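Local atomic coordinates of TatD-related deoxyribonuclease (Thermotoga maritima, PDB entry 1J6O), a protein that probably acts as a metal-dependent deoxyribonuclease of the TatD family, hydrolysing ester bonds of DNA with divalent cations held in a TIM-barrel fold. Residues Ala18-His23 / Thr213-Leu218; Val47-Glu52 / Gly72-Asp77; Lys131-Leu136 / Leu156-Gly161; Arg120-Gln125 / Glu149-Glu154. All blocks are in the same frame, centred on the assembly; numbering follows the deposited sequence.

Interaction 1 (Ala18-His23 / Thr213-Leu218)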
# COMPACT_ATOMS: atom_id res chain seq x y z
N ALA A 18 5.09 1.97 -2.57
CA ALA A 18 6.26 2.82 -2.72
C ALA A 18 5.91 4.14 -3.46
O ALA A 18 4.89 4.20 -4.13
CB ALA A 18 7.28 2.07 -3.51
N HIS A 19 6.74 5.17 -3.32
CA HIS A 19 6.51 6.46 -4.00
C HIS A 19 7.90 6.83 -4.55
O HIS A 19 8.48 7.89 -4.19
CB HIS A 19 6.09 7.56 -3.00
CG HIS A 19 4.89 7.20 -2.17
ND1 HIS A 19 3.62 7.17 -2.70
CD2 HIS A 19 4.77 6.92 -0.85
CE1 HIS A 19 2.75 6.90 -1.73
NE2 HIS A 19 3.42 6.75 -0.60
N LEU A 20 8.40 5.99 -5.45
CA LEU A 20 9.72 6.20 -6.03
C LEU A 20 9.84 7.42 -6.91
O LEU A 20 10.96 7.90 -7.18
CB LEU A 20 10.14 4.94 -6.79
CG LEU A 20 10.39 3.73 -5.88
CD1 LEU A 20 10.38 2.40 -6.69
CD2 LEU A 20 11.73 3.91 -5.17
N HIS A 21 8.70 7.94 -7.33
CA HIS A 21 8.67 9.12 -8.18
C HIS A 21 8.71 10.42 -7.39
O HIS A 21 8.74 11.50 -8.00
CB HIS A 21 7.43 9.09 -9.08
CG HIS A 21 6.14 9.01 -8.33
ND1 HIS A 21 5.83 7.94 -7.50
CD2 HIS A 21 5.13 9.90 -8.19
CE1 HIS A 21 4.69 8.19 -6.88
NE2 HIS A 21 4.25 9.38 -7.28
N PHE A 22 8.71 10.35 -6.05
CA PHE A 22 8.77 11.56 -5.25
C PHE A 22 10.14 12.19 -5.42
O PHE A 22 11.12 11.49 -5.77
CB PHE A 22 8.51 11.25 -3.78
CG PHE A 22 7.05 11.04 -3.44
CD1 PHE A 22 6.08 10.93 -4.44
CD2 PHE A 22 6.63 11.01 -2.10
CE1 PHE A 22 4.71 10.79 -4.12
CE2 PHE A 22 5.26 10.87 -1.78
CZ PHE A 22 4.31 10.77 -2.79
N HIS A 23 10.22 13.50 -5.19
CA HIS A 23 11.49 14.20 -5.34
C HIS A 23 12.66 13.72 -4.48
O HIS A 23 13.83 13.98 -4.81
CB HIS A 23 11.26 15.71 -5.17
CG HIS A 23 11.21 16.17 -3.75
ND1 HIS A 23 12.35 16.37 -2.99
CD2 HIS A 23 10.17 16.50 -2.95
CE1 HIS A 23 12.00 16.81 -1.79
NE2 HIS A 23 10.69 16.90 -1.74
N THR A 213 7.01 -0.25 2.35
CA THR A 213 7.97 0.69 2.91
C THR A 213 7.33 2.06 3.00
O THR A 213 7.63 2.83 3.92
CB THR A 213 9.22 0.92 2.01
OG1 THR A 213 8.79 1.41 0.73
CG2 THR A 213 10.04 -0.34 1.86
N ASP A 214 6.42 2.37 2.08
CA ASP A 214 5.77 3.67 2.03
C ASP A 214 6.94 4.66 1.77
O ASP A 214 6.88 5.84 2.13
CB ASP A 214 5.05 4.01 3.34
CG ASP A 214 4.06 5.16 3.18
OD1 ASP A 214 3.67 5.49 2.03
OD2 ASP A 214 3.66 5.74 4.23
N CYS A 215 8.02 4.18 1.14
CA CYS A 215 9.17 5.07 0.87
C CYS A 215 8.71 6.31 0.09
O CYS A 215 7.86 6.20 -0.80
CB CYS A 215 10.27 4.30 0.12
SG CYS A 215 9.85 3.70 -1.54
N PRO A 216 9.34 7.47 0.31
CA PRO A 216 10.46 7.70 1.24
C PRO A 216 10.13 7.81 2.72
O PRO A 216 11.02 8.04 3.54
CB PRO A 216 11.04 9.01 0.73
CG PRO A 216 9.74 9.81 0.44
CD PRO A 216 8.92 8.74 -0.33
N PHE A 217 8.87 7.64 3.08
CA PHE A 217 8.47 7.75 4.48
C PHE A 217 8.72 6.55 5.42
O PHE A 217 8.99 5.44 4.95
CB PHE A 217 6.97 8.04 4.59
CG PHE A 217 6.46 9.11 3.67
CD1 PHE A 217 7.00 10.38 3.66
CD2 PHE A 217 5.43 8.80 2.77
CE1 PHE A 217 6.53 11.36 2.76
CE2 PHE A 217 4.97 9.74 1.88
CZ PHE A 217 5.52 11.03 1.87
N LEU A 218 8.65 6.83 6.72
CA LEU A 218 8.79 5.83 7.77
C LEU A 218 9.82 4.71 7.64
O LEU A 218 9.46 3.52 7.49
CB LEU A 218 7.43 5.18 7.93
CG LEU A 218 6.25 6.14 8.07
CD1 LEU A 218 4.90 5.40 7.87
CD2 LEU A 218 6.31 6.75 9.45

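Interaction 2 (Val47-Glu52 / Gly72-Asp77)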
# COMPACT_ATOMS: atom_id res chain seq x y z
N VAL A 47 2.71 3.83 -5.87
CA VAL A 47 1.48 4.55 -5.65
C VAL A 47 1.38 6.05 -5.87
O VAL A 47 2.17 6.80 -5.31
CB VAL A 47 1.04 4.26 -4.18
CG1 VAL A 47 -0.39 4.66 -3.97
CG2 VAL A 47 1.21 2.74 -3.87
N GLY A 48 0.33 6.46 -6.58
CA GLY A 48 0.12 7.89 -6.84
C GLY A 48 -0.74 8.52 -5.75
O GLY A 48 -1.46 7.79 -5.06
N VAL A 49 -0.65 9.85 -5.56
CA VAL A 49 -1.48 10.48 -4.51
C VAL A 49 -2.49 11.53 -5.01
O VAL A 49 -3.26 12.10 -4.22
CB VAL A 49 -0.62 11.07 -3.35
CG1 VAL A 49 0.16 9.91 -2.66
CG2 VAL A 49 0.36 12.13 -3.87
N ASN A 50 -2.48 11.79 -6.32
CA ASN A 50 -3.41 12.74 -6.92
C ASN A 50 -3.28 12.55 -8.42
O ASN A 50 -2.52 11.69 -8.87
CB ASN A 50 -3.15 14.19 -6.49
CG ASN A 50 -1.75 14.69 -6.82
OD1 ASN A 50 -1.29 14.58 -7.95
ND2 ASN A 50 -1.10 15.28 -5.83
N LEU A 51 -4.03 13.29 -9.21
CA LEU A 51 -3.94 13.10 -10.65
C LEU A 51 -2.56 13.33 -11.26
O LEU A 51 -2.08 12.49 -12.04
CB LEU A 51 -4.98 13.99 -11.37
CG LEU A 51 -6.34 13.39 -11.76
CD1 LEU A 51 -6.74 12.30 -10.82
CD2 LEU A 51 -7.40 14.51 -11.84
N GLU A 52 -1.93 14.45 -10.95
CA GLU A 52 -0.60 14.73 -11.51
C GLU A 52 0.44 13.73 -11.03
O GLU A 52 1.30 13.28 -11.80
CB GLU A 52 -0.12 16.14 -11.12
CG GLU A 52 -0.95 17.28 -11.67
CD GLU A 52 -2.39 17.25 -11.19
OE1 GLU A 52 -2.62 17.08 -9.96
OE2 GLU A 52 -3.30 17.40 -12.04
N GLY A 72 -4.63 7.08 -7.96
CA GLY A 72 -5.70 7.55 -7.10
C GLY A 72 -5.45 8.93 -6.52
O GLY A 72 -4.46 9.61 -6.86
N VAL A 73 -6.36 9.33 -5.65
CA VAL A 73 -6.30 10.61 -5.00
C VAL A 73 -6.41 10.39 -3.51
O VAL A 73 -7.43 9.88 -3.00
CB VAL A 73 -7.46 11.53 -5.48
CG1 VAL A 73 -7.37 12.88 -4.79
CG2 VAL A 73 -7.37 11.72 -6.99
N HIS A 74 -5.37 10.82 -2.83
CA HIS A 74 -5.22 10.71 -1.37
C HIS A 74 -6.27 11.60 -0.68
O HIS A 74 -6.68 12.61 -1.22
CB HIS A 74 -3.78 11.17 -1.05
CG HIS A 74 -3.35 10.98 0.38
ND1 HIS A 74 -3.81 11.76 1.41
CD2 HIS A 74 -2.42 10.14 0.92
CE1 HIS A 74 -3.20 11.41 2.53
NE2 HIS A 74 -2.35 10.44 2.26
N PRO A 75 -6.71 11.21 0.52
CA PRO A 75 -7.72 12.07 1.16
C PRO A 75 -7.28 13.52 1.37
O PRO A 75 -8.11 14.44 1.33
CB PRO A 75 -8.04 11.32 2.48
CG PRO A 75 -6.84 10.44 2.72
CD PRO A 75 -6.45 9.99 1.30
N HIS A 76 -5.98 13.75 1.56
CA HIS A 76 -5.53 15.12 1.76
C HIS A 76 -5.88 15.95 0.53
O HIS A 76 -6.26 17.11 0.65
CB HIS A 76 -4.01 15.18 2.01
CG HIS A 76 -3.57 14.61 3.33
ND1 HIS A 76 -4.29 14.14 4.38
CD2 HIS A 76 -2.25 14.46 3.68
CE1 HIS A 76 -3.39 13.72 5.33
NE2 HIS A 76 -2.17 13.92 4.88
N ASP A 77 -5.78 15.33 -0.64
CA ASP A 77 -6.07 16.01 -1.89
C ASP A 77 -7.55 15.95 -2.32
O ASP A 77 -7.87 16.36 -3.43
CB ASP A 77 -5.20 15.40 -3.03
CG ASP A 77 -3.68 15.24 -2.67
OD1 ASP A 77 -3.31 14.43 -1.77
OD2 ASP A 77 -2.83 15.88 -3.33

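Interaction 3 (Lys131-Leu136 / Leu156-Gly161)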
# COMPACT_ATOMS: atom_id res chain seq x y z
N LYS A 131 -15.84 -1.29 -10.48
CA LYS A 131 -16.11 -1.32 -11.90
C LYS A 131 -14.98 -1.97 -12.72
O LYS A 131 -15.22 -2.80 -13.61
CB LYS A 131 -16.34 0.11 -12.38
CG LYS A 131 -16.52 0.25 -13.89
CD LYS A 131 -16.75 1.72 -14.26
CE LYS A 131 -16.72 1.96 -15.76
NZ LYS A 131 -16.67 3.43 -16.08
N LEU A 132 -13.75 -1.59 -12.42
CA LEU A 132 -12.59 -2.12 -13.13
C LEU A 132 -12.07 -3.44 -12.58
O LEU A 132 -11.19 -4.06 -13.17
CB LEU A 132 -11.46 -1.07 -13.12
CG LEU A 132 -11.79 0.36 -13.61
CD1 LEU A 132 -10.52 1.26 -13.48
CD2 LEU A 132 -12.28 0.32 -15.06
N ASN A 133 -12.63 -3.85 -11.45
CA ASN A 133 -12.25 -5.07 -10.79
C ASN A 133 -10.78 -5.03 -10.36
O ASN A 133 -10.06 -6.03 -10.44
CB ASN A 133 -12.50 -6.26 -11.69
CG ASN A 133 -12.68 -7.52 -10.91
OD1 ASN A 133 -12.95 -7.47 -9.70
ND2 ASN A 133 -12.55 -8.66 -11.58
N LEU A 134 -10.33 -3.86 -9.92
CA LEU A 134 -8.95 -3.67 -9.46
C LEU A 134 -8.97 -3.57 -7.93
O LEU A 134 -9.91 -3.04 -7.35
CB LEU A 134 -8.36 -2.36 -10.01
CG LEU A 134 -8.01 -2.30 -11.50
CD1 LEU A 134 -7.54 -0.88 -11.85
CD2 LEU A 134 -6.91 -3.35 -11.83
N PRO A 135 -7.93 -4.11 -7.26
CA PRO A 135 -7.85 -4.07 -5.79
C PRO A 135 -7.61 -2.63 -5.35
O PRO A 135 -7.12 -1.81 -6.13
CB PRO A 135 -6.68 -5.01 -5.49
CG PRO A 135 -5.82 -4.88 -6.65
CD PRO A 135 -6.82 -4.89 -7.81
N LEU A 136 -7.99 -2.33 -4.12
CA LEU A 136 -7.81 -1.01 -3.57
C LEU A 136 -6.60 -0.95 -2.65
O LEU A 136 -6.30 -1.91 -1.97
CB LEU A 136 -9.06 -0.61 -2.76
CG LEU A 136 -10.30 -0.27 -3.58
CD1 LEU A 136 -11.57 -0.66 -2.84
CD2 LEU A 136 -10.26 1.23 -3.90
N LEU A 156 -17.52 -4.22 -3.49
CA LEU A 156 -16.06 -4.22 -3.60
C LEU A 156 -15.52 -5.14 -4.68
O LEU A 156 -16.16 -6.11 -5.07
CB LEU A 156 -15.46 -4.64 -2.28
CG LEU A 156 -15.84 -3.75 -1.11
CD1 LEU A 156 -15.28 -4.34 0.16
CD2 LEU A 156 -15.31 -2.36 -1.34
N PRO A 157 -14.30 -4.85 -5.17
CA PRO A 157 -13.69 -5.68 -6.21
C PRO A 157 -13.44 -7.06 -5.61
O PRO A 157 -13.28 -7.18 -4.39
CB PRO A 157 -12.37 -4.97 -6.51
CG PRO A 157 -12.56 -3.58 -5.98
CD PRO A 157 -13.39 -3.76 -4.76
N GLU A 158 -13.39 -8.08 -6.47
CA GLU A 158 -13.15 -9.48 -6.07
C GLU A 158 -12.00 -9.51 -5.07
O GLU A 158 -12.15 -10.01 -3.95
CB GLU A 158 -12.79 -10.33 -7.30
CG GLU A 158 -13.94 -10.51 -8.29
CD GLU A 158 -13.48 -11.04 -9.65
OE1 GLU A 158 -12.25 -11.10 -9.89
OE2 GLU A 158 -14.34 -11.38 -10.48
N LYS A 159 -10.85 -9.01 -5.49
CA LYS A 159 -9.67 -8.95 -4.64
C LYS A 159 -9.86 -7.58 -3.99
O LYS A 159 -9.58 -6.56 -4.62
CB LYS A 159 -8.39 -8.92 -5.49
CG LYS A 159 -8.16 -10.14 -6.37
CD LYS A 159 -7.14 -11.07 -5.74
CE LYS A 159 -6.91 -12.32 -6.58
NZ LYS A 159 -6.51 -11.96 -7.97
N ARG A 160 -10.34 -7.54 -2.76
CA ARG A 160 -10.57 -6.28 -2.07
C ARG A 160 -9.36 -5.35 -2.06
O ARG A 160 -9.45 -4.17 -2.47
CB ARG A 160 -11.01 -6.57 -0.64
CG ARG A 160 -12.11 -7.62 -0.58
CD ARG A 160 -13.40 -7.06 -0.05
NE ARG A 160 -14.44 -8.08 0.05
CZ ARG A 160 -15.05 -8.64 -0.98
NH1 ARG A 160 -14.72 -8.30 -2.23
NH2 ARG A 160 -16.00 -9.54 -0.77
N GLY A 161 -8.23 -5.86 -1.59
CA GLY A 161 -7.03 -5.04 -1.55
C GLY A 161 -6.24 -5.07 -0.26
O GLY A 161 -6.19 -6.08 0.46

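Interaction 4 (Arg120-Gln125 / Glu149-Glu154)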
# COMPACT_ATOMS: atom_id res chain seq x y z
N ARG A 120 -16.76 11.39 0.12
CA ARG A 120 -17.26 11.23 -1.24
C ARG A 120 -16.20 10.80 -2.25
O ARG A 120 -16.47 9.97 -3.13
CB ARG A 120 -17.98 12.50 -1.73
CG ARG A 120 -17.09 13.63 -2.18
CD ARG A 120 -17.75 14.47 -3.28
NE ARG A 120 -16.84 14.55 -4.43
CZ ARG A 120 -17.20 14.37 -5.71
NH1 ARG A 120 -18.47 14.10 -6.02
NH2 ARG A 120 -16.28 14.39 -6.66
N VAL A 121 -15.01 11.37 -2.12
CA VAL A 121 -13.88 11.05 -3.02
C VAL A 121 -13.44 9.59 -2.83
O VAL A 121 -13.07 8.91 -3.80
CB VAL A 121 -12.71 12.03 -2.74
CG1 VAL A 121 -11.42 11.56 -3.44
CG2 VAL A 121 -13.09 13.44 -3.24
N PHE A 122 -13.51 9.12 -1.59
CA PHE A 122 -13.13 7.74 -1.24
C PHE A 122 -14.19 6.82 -1.85
O PHE A 122 -13.88 5.83 -2.51
CB PHE A 122 -13.09 7.61 0.28
CG PHE A 122 -12.78 6.20 0.78
CD1 PHE A 122 -11.92 5.36 0.09
CD2 PHE A 122 -13.27 5.79 2.01
CE1 PHE A 122 -11.53 4.13 0.63
CE2 PHE A 122 -12.88 4.54 2.57
CZ PHE A 122 -12.01 3.72 1.88
N VAL A 123 -15.46 7.16 -1.62
CA VAL A 123 -16.53 6.34 -2.17
C VAL A 123 -16.44 6.25 -3.69
O VAL A 123 -16.60 5.18 -4.27
CB VAL A 123 -17.92 6.90 -1.76
CG1 VAL A 123 -19.02 6.25 -2.60
CG2 VAL A 123 -18.16 6.64 -0.29
N GLU A 124 -16.16 7.35 -4.35
CA GLU A 124 -16.07 7.33 -5.79
C GLU A 124 -14.93 6.45 -6.32
O GLU A 124 -15.07 5.85 -7.39
CB GLU A 124 -15.97 8.76 -6.32
CG GLU A 124 -17.14 9.61 -5.79
CD GLU A 124 -17.33 10.94 -6.50
OE1 GLU A 124 -16.34 11.66 -6.69
OE2 GLU A 124 -18.50 11.27 -6.85
N GLN A 125 -13.83 6.36 -5.58
CA GLN A 125 -12.71 5.53 -6.03
C GLN A 125 -13.00 4.05 -5.76
O GLN A 125 -12.59 3.15 -6.53
CB GLN A 125 -11.43 5.99 -5.36
CG GLN A 125 -10.96 7.31 -5.97
CD GLN A 125 -9.70 7.83 -5.32
OE1 GLN A 125 -8.59 7.42 -5.67
NE2 GLN A 125 -9.87 8.73 -4.37
N GLU A 149 -17.35 1.24 7.78
CA GLU A 149 -18.75 1.45 7.40
C GLU A 149 -18.88 1.68 5.89
O GLU A 149 -19.74 1.10 5.23
CB GLU A 149 -19.32 2.67 8.14
CG GLU A 149 -19.82 2.40 9.55
CD GLU A 149 -21.07 1.53 9.58
OE1 GLU A 149 -21.97 1.75 8.73
OE2 GLU A 149 -21.17 0.65 10.46
N ILE A 150 -18.02 2.53 5.34
CA ILE A 150 -18.07 2.82 3.91
C ILE A 150 -17.75 1.61 3.04
O ILE A 150 -18.48 1.29 2.11
CB ILE A 150 -17.08 3.95 3.57
CG1 ILE A 150 -17.58 5.26 4.19
CG2 ILE A 150 -16.94 4.09 2.06
CD1 ILE A 150 -16.63 6.46 3.96
N LEU A 151 -16.66 0.92 3.35
CA LEU A 151 -16.28 -0.25 2.57
C LEU A 151 -17.33 -1.37 2.59
O LEU A 151 -17.69 -1.91 1.54
CB LEU A 151 -14.93 -0.77 3.07
CG LEU A 151 -13.77 0.17 2.70
CD1 LEU A 151 -12.56 -0.04 3.60
CD2 LEU A 151 -13.43 -0.05 1.25
N ARG A 152 -17.84 -1.69 3.77
CA ARG A 152 -18.84 -2.75 3.86
C ARG A 152 -20.14 -2.34 3.20
O ARG A 152 -20.97 -3.19 2.87
CB ARG A 152 -19.07 -3.13 5.33
CG ARG A 152 -19.80 -2.10 6.19
CD ARG A 152 -20.28 -2.73 7.50
NE ARG A 152 -21.20 -1.90 8.28
CZ ARG A 152 -22.20 -1.19 7.75
NH1 ARG A 152 -22.41 -1.19 6.43
NH2 ARG A 152 -23.01 -0.48 8.54
N THR A 153 -20.33 -1.04 2.99
CA THR A 153 -21.54 -0.54 2.36
C THR A 153 -21.66 -0.90 0.88
O THR A 153 -22.77 -1.15 0.39
CB THR A 153 -21.68 0.99 2.52
OG1 THR A 153 -21.92 1.31 3.90
CG2 THR A 153 -22.84 1.52 1.66
N GLU A 154 -20.57 -0.91 0.13
CA GLU A 154 -20.77 -1.25 -1.26
C GLU A 154 -20.12 -2.46 -1.90
O GLU A 154 -19.53 -3.31 -1.23
CB GLU A 154 -20.58 -0.03 -2.16
CG GLU A 154 -19.46 0.92 -1.85
CD GLU A 154 -19.73 2.24 -2.56
OE1 GLU A 154 -20.15 2.18 -3.73
OE2 GLU A 154 -19.53 3.32 -1.96

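Interaction 1 (Ala18-His23 / Thr213-Leu218)
The rings of H19, F22 and F217 gather into an aromatic cluster. Over the centre of one face of the F22 ring lies CB of H19, while CZ of F217 comes to the edge of that ring, 3.7 Å from F22 CE2. F217 is turned obliquely to both partners, its plane at 69° to the F22 ring, and CG of P216 sits above one of its faces toward the rim. At the edge of the imidazole, NE2 of H19 gives a hydrogen bond to OD1 of D214 (2.9 Å); the oxygen lies near the ring plane, although the carboxylate itself is rotated 57° from it. D214 reaches the ring because its CG is anti to the backbone N (chi1 -164°). ND1 of H19 is bonded to V47 O, so both ring nitrogens are held and the rotation of the imidazole is fixed. Histidine, with two ring nitrogens, suits this place. Apart from the rings, CB of A18 meets SG of C215 at 3.6 Å, where a small side chain lets the two segments come close, and P216, after a cis peptide bond, presses its CD against F22 CD2 (3.7 Å). H19 and D214 are both predicted ligands of the first divalent metal, with H17 and E103 nearby: the arrangement is consistent with the first metal centre of TatD-type nucleases, at the C-terminal mouth of the TIM barrel.

Interaction 2 (Val47-Glu52 / Gly72-Asp77)
Two neighbouring loops at the C-terminal ends of the barrel strands 41-47 and 67-71 meet here, V49 and N50 lying against G72, V73, H74 and D77. The tie between the backbones is a nearly straight hydrogen bond from H74 N to V49 O (2.8 Å, 177° at the hydrogen), with the donor standing above the carbonyl plane. The same oxygen is approached by CA of V73 at 3.5 Å. A side-chain bond lies beside it: N50 ND2 reaches D77 OD2 at 3.1 Å, the acceptor lying in the plane of the amide but met from above the carboxylate plane. N50 chi1 of 59° sets the amide between its own backbone N and carbonyl carbon, and OD1 turns back to D53 N at the start of helix 51-61. Asparagine suits this N-cap position, since one end accepts from the helix while the other donates to D77. CD1 of L51 packs on CG2 of V73, 3.9 Å apart, beside F85. ND1 of H74 accepts from H76 N at 2.9 Å, which helps to fix the ring's rotation, and H74 lies close to E103 and H139, predicted metal ligands. Such loops after the strands form the rim of the active-site mouth in TIM barrels.

Interaction 3 (Lys131-Leu136 / Leu156-Gly161)
L156 opens the second segment by bringing its CD2 to 4.4 Å from CD1 of L136, a loose apolar contact beside I126 of helix 115-132. The ring of P157 then lies against L134 and L136: its CD is 4.1 Å from CD1 of L136, the side chains crossing at about a right angle, and its CG comes to 3.0 Å from L134 O. Proline is apt here, a compact apolar ring that also packs on A129. E158 meets N133 twice. Its backbone N gives a weak bond to N133 OD1 (3.3 Å), while its extended side chain brings OE1 to N133 ND2 (3.0 Å), met from well above the carboxylate plane, with amide and carboxylate turned 84° apart. The amide can serve both because a chi1 of -156° points it away from its own backbone N, and ND2 also donates to E268 O. N133 has positive phi as the C-prime residue of a Schellman motif, in which the chain leaves helix 115-132. Past it the chain starts strand 136-141, next to strand 161-163 in the parallel barrel sheet, and the contact spans the loops that enter these strands from their N-terminal side. K159 follows with its carbonyl O 3.2 Å from CA of P135, while its NZ bonds to R261 O. R160 O accepts the backbone N of L136 at 2.9 Å, the bond nearly straight. G161 comes last, paired with L136 in a parallel bridge; having no side chain, it brings its CA to 3.2 Å from L136 O, at backbone angles (phi 134°) that glycine readily adopts.

Interaction 4 (Arg120-Gln125 / Glu149-Glu154)
F122 and I150 meet because of complementary torsions: a chi1 of 177° swings the ring of F122 out from helix 115-132, while in I150 a chi1 of -68° turns CG2 toward that ring and the extended chain beyond CG1 carries CD1 there as well. CD2 of F122 touches CD1 of I150 at 3.9 Å, and CG2 of I150 lies almost as near. Farther round the ring, CZ of F122 meets CG of L151 at 4.0 Å, the two side chains crossing at about a right angle. A phenylalanine suits the position, since its flat ring is long enough to bridge helices whose segment axes stay 10.6 Å apart, and it also rests on T104 and L106 of strand 98-107. Helices 115-132 and 144-153 are successive helices of the beta/alpha barrel, with strand 136-141 between them in sequence and the directions of the two segments 30° apart; F122, V123, I150 and L151 make the touching surfaces largely apolar. V123 adds to the contact with its CG2 against CG2 of I150 at 3.7 Å, where two beta-branched side chains give short, stiff packing surfaces. CG1 of V123 lies 3.0 Å from OE2 of E154, a tight approach of a methyl to a carboxylate oxygen. The E154 side chain also touches I126, farther along the first helix. L151 also touches L156, in the loop that follows, and I150 reaches K119 and I126.

In the fold
From the N terminus, strand 13-18 leads into the first loop of interaction 1, whose partner follows the last strand, 209-211; this contact closes nearly the whole barrel and encloses the other three. Interaction 2 closes a short loop, tying the ends of strands 41-47 and 67-71, and meets interaction 1 through V47, which pairs with A18. Next along the chain come interactions 4 and 3, which cross: their segments interleave in sequence, and both use helix 115-132. Interaction 4 joins that helix to helix 144-153, and interaction 3 the loops beyond them. Q125 OE1 links interaction 4 to V73 of interaction 2.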